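Rhomboid protease GlpG (Haemophilus influenzae, PDB 2NR9) probably catalyses intramembrane proteolysis as a rhomboid-family serine protease, cleaving transmembrane segments with a serine-histidine dyad. Local coordinates at residues A[171-174]-A[175-179]. The protein carries 2 engineered substitutions. Numbering follows the deposited sequence.
Sequences SGLI and VGLIW. With PQE (3,6,12,15,18,21,24-heptaoxahexatriacontan-1-ol), chain E.
Successive i to i+4 bonds join residues 171-174 to 175-178 within helix 166-191, from Val175 N to Ser171 O (2.9 Å) through Ile178 N to Ile174 O (3.0 Å, N-H...O angle 169°), so the helix is regular here. Ile174 and Ile178 lie side by side and point the same way, with Ile174 CG2 3.7 Å from Ile178 CD1. One residue earlier in each turn, Leu173 and Leu177 meet at an angle: CG of Leu173 is 4.0 Å from CD1 of Leu177.

A polyether detergent-like chain runs along the helix beside the isoleucines. Its C59 lies 3.6 Å from Ser171 CB, and its C67 is 3.8 Å from Ile178 CD1. Ser171 OG turns back to hydrogen-bond Ala167 O. At the far end, with CG roughly anti to the backbone N (chi1 -155°), the Trp179 indole is carried alongside the polyether. Ether O71 lies 3.8 Å above the ring plane, offset toward its rim, with C55 over the same face, while NE1 makes a weak, bent bond to terminal O47 (3.3 Å, 150°).

Gly172 sits about one turn beyond His169 of the catalytic dyad; farther along, Val175 and Trp179 touch helix 86-108, and the Leu177 side chain touches Phe127 and Ile128 of helix 116-131. Carbon-carbon contacts dominate the polyether's approach to the serine and isoleucines, whereas Trp179 adds a weak polar tie and Asp183 OD1 also bonds the ligand, consistent with an amphiphilic chain lying along the membrane-embedded surface where helix 166-191 meets helix 86-108.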
# COMPACT_ATOMS: atom_id res chain seq x y z
N SER A 171 -4.59 -9.76 1.25
CA SER A 171 -4.22 -9.87 -0.16
C SER A 171 -3.05 -8.94 -0.45
O SER A 171 -2.23 -9.23 -1.31
CB SER A 171 -5.41 -9.55 -1.07
OG SER A 171 -5.91 -8.26 -0.84
N GLY A 172 -2.96 -7.84 0.29
CA GLY A 172 -1.86 -6.88 0.14
C GLY A 172 -0.55 -7.50 0.55
O GLY A 172 0.42 -7.48 -0.19
N LEU A 173 -0.54 -8.10 1.73
CA LEU A 173 0.65 -8.78 2.24
C LEU A 173 1.09 -9.85 1.25
O LEU A 173 2.27 -9.97 0.92
CB LEU A 173 0.33 -9.42 3.59
CG LEU A 173 1.47 -10.03 4.39
CD1 LEU A 173 2.53 -8.97 4.67
CD2 LEU A 173 0.94 -10.64 5.68
N ILE A 174 0.12 -10.61 0.75
CA ILE A 174 0.38 -11.70 -0.18
C ILE A 174 1.00 -11.20 -1.48
O ILE A 174 1.95 -11.78 -1.99
CB ILE A 174 -0.90 -12.51 -0.47
CG1 ILE A 174 -1.31 -13.30 0.79
CG2 ILE A 174 -0.68 -13.47 -1.63
CD1 ILE A 174 -2.52 -14.21 0.58
N VAL A 175 0.45 -10.10 -2.01
CA VAL A 175 1.02 -9.51 -3.21
C VAL A 175 2.48 -9.16 -2.97
O VAL A 175 3.35 -9.46 -3.79
CB VAL A 175 0.27 -8.23 -3.62
CG1 VAL A 175 1.07 -7.44 -4.67
CG2 VAL A 175 -1.13 -8.57 -4.14
N GLY A 176 2.75 -8.52 -1.83
CA GLY A 176 4.11 -8.09 -1.50
C GLY A 176 5.06 -9.26 -1.32
O GLY A 176 6.17 -9.26 -1.85
N LEU A 177 4.62 -10.26 -0.57
CA LEU A 177 5.43 -11.45 -0.32
C LEU A 177 5.80 -12.18 -1.62
O LEU A 177 6.96 -12.56 -1.81
CB LEU A 177 4.73 -12.40 0.65
CG LEU A 177 4.53 -11.93 2.10
CD1 LEU A 177 3.69 -12.94 2.88
CD2 LEU A 177 5.86 -11.70 2.79
N ILE A 178 4.82 -12.39 -2.49
CA ILE A 178 5.07 -13.08 -3.76
C ILE A 178 5.97 -12.25 -4.68
O ILE A 178 6.91 -12.78 -5.27
CB ILE A 178 3.76 -13.42 -4.51
CG1 ILE A 178 2.94 -14.44 -3.71
CG2 ILE A 178 4.05 -13.97 -5.90
CD1 ILE A 178 1.56 -14.76 -4.32
N TRP A 179 5.70 -10.95 -4.77
CA TRP A 179 6.49 -10.09 -5.64
C TRP A 179 7.94 -10.06 -5.19
O TRP A 179 8.86 -10.20 -6.00
CB TRP A 179 5.92 -8.67 -5.66
CG TRP A 179 6.25 -7.90 -6.90
CD1 TRP A 179 7.46 -7.84 -7.52
CD2 TRP A 179 5.41 -6.95 -7.57
NE1 TRP A 179 7.41 -6.99 -8.59
CE2 TRP A 179 6.16 -6.42 -8.64
CE3 TRP A 179 4.08 -6.53 -7.40
CZ2 TRP A 179 5.62 -5.49 -9.54
CZ3 TRP A 179 3.55 -5.61 -8.30
CH2 TRP A 179 4.32 -5.10 -9.35
O47 PQE E . 9.63 -7.55 -10.98
C68 PQE E . 8.46 -8.14 -11.59
C52 PQE E . 8.45 -9.64 -11.34
O70 PQE E . 7.11 -10.14 -11.41
C55 PQE E . 6.49 -10.16 -10.12
C58 PQE E . 5.11 -10.79 -10.23
O71 PQE E . 4.14 -9.92 -9.65
C61 PQE E . 3.68 -10.38 -8.38
C62 PQE E . 2.18 -10.67 -8.47
C63 PQE E . 1.62 -11.09 -7.12
C66 PQE E . 0.09 -11.12 -7.16
C67 PQE E . -0.46 -12.30 -6.38
O72 PQE E . -1.49 -12.94 -7.13
C65 PQE E . -2.79 -12.60 -6.65
C64 PQE E . -2.81 -12.70 -5.13
O73 PQE E . -4.13 -12.40 -4.66
C60 PQE E . -4.28 -12.66 -3.27
C59 PQE E . -5.76 -12.65 -2.91
O74 PQE E . -6.22 -13.98 -2.67
C57 PQE E . -5.86 -14.43 -1.36
C56 PQE E . -7.10 -14.45 -0.48
O75 PQE E . -6.95 -13.53 0.60
C54 PQE E . -8.22 -13.14 1.13
C53 PQE E . -8.25 -13.39 2.63
O76 PQE E . -9.49 -12.92 3.15
C51 PQE E . -9.69 -13.33 4.50
C50 PQE E . -10.49 -12.26 5.24
C49 PQE E . -10.11 -12.24 6.72
C48 PQE E . -11.36 -12.28 7.60
C47 PQE E . -11.25 -13.37 8.66
C46 PQE E . -12.16 -13.08 9.85
C45 PQE E . -13.45 -13.90 9.77
C44 PQE E . -14.61 -13.16 10.42
C43 PQE E . -15.77 -14.11 10.71
C42 PQE E . -16.71 -13.52 11.75
C41 PQE E . -16.44 -14.11 13.13
C40 PQE E . -17.72 -14.62 13.77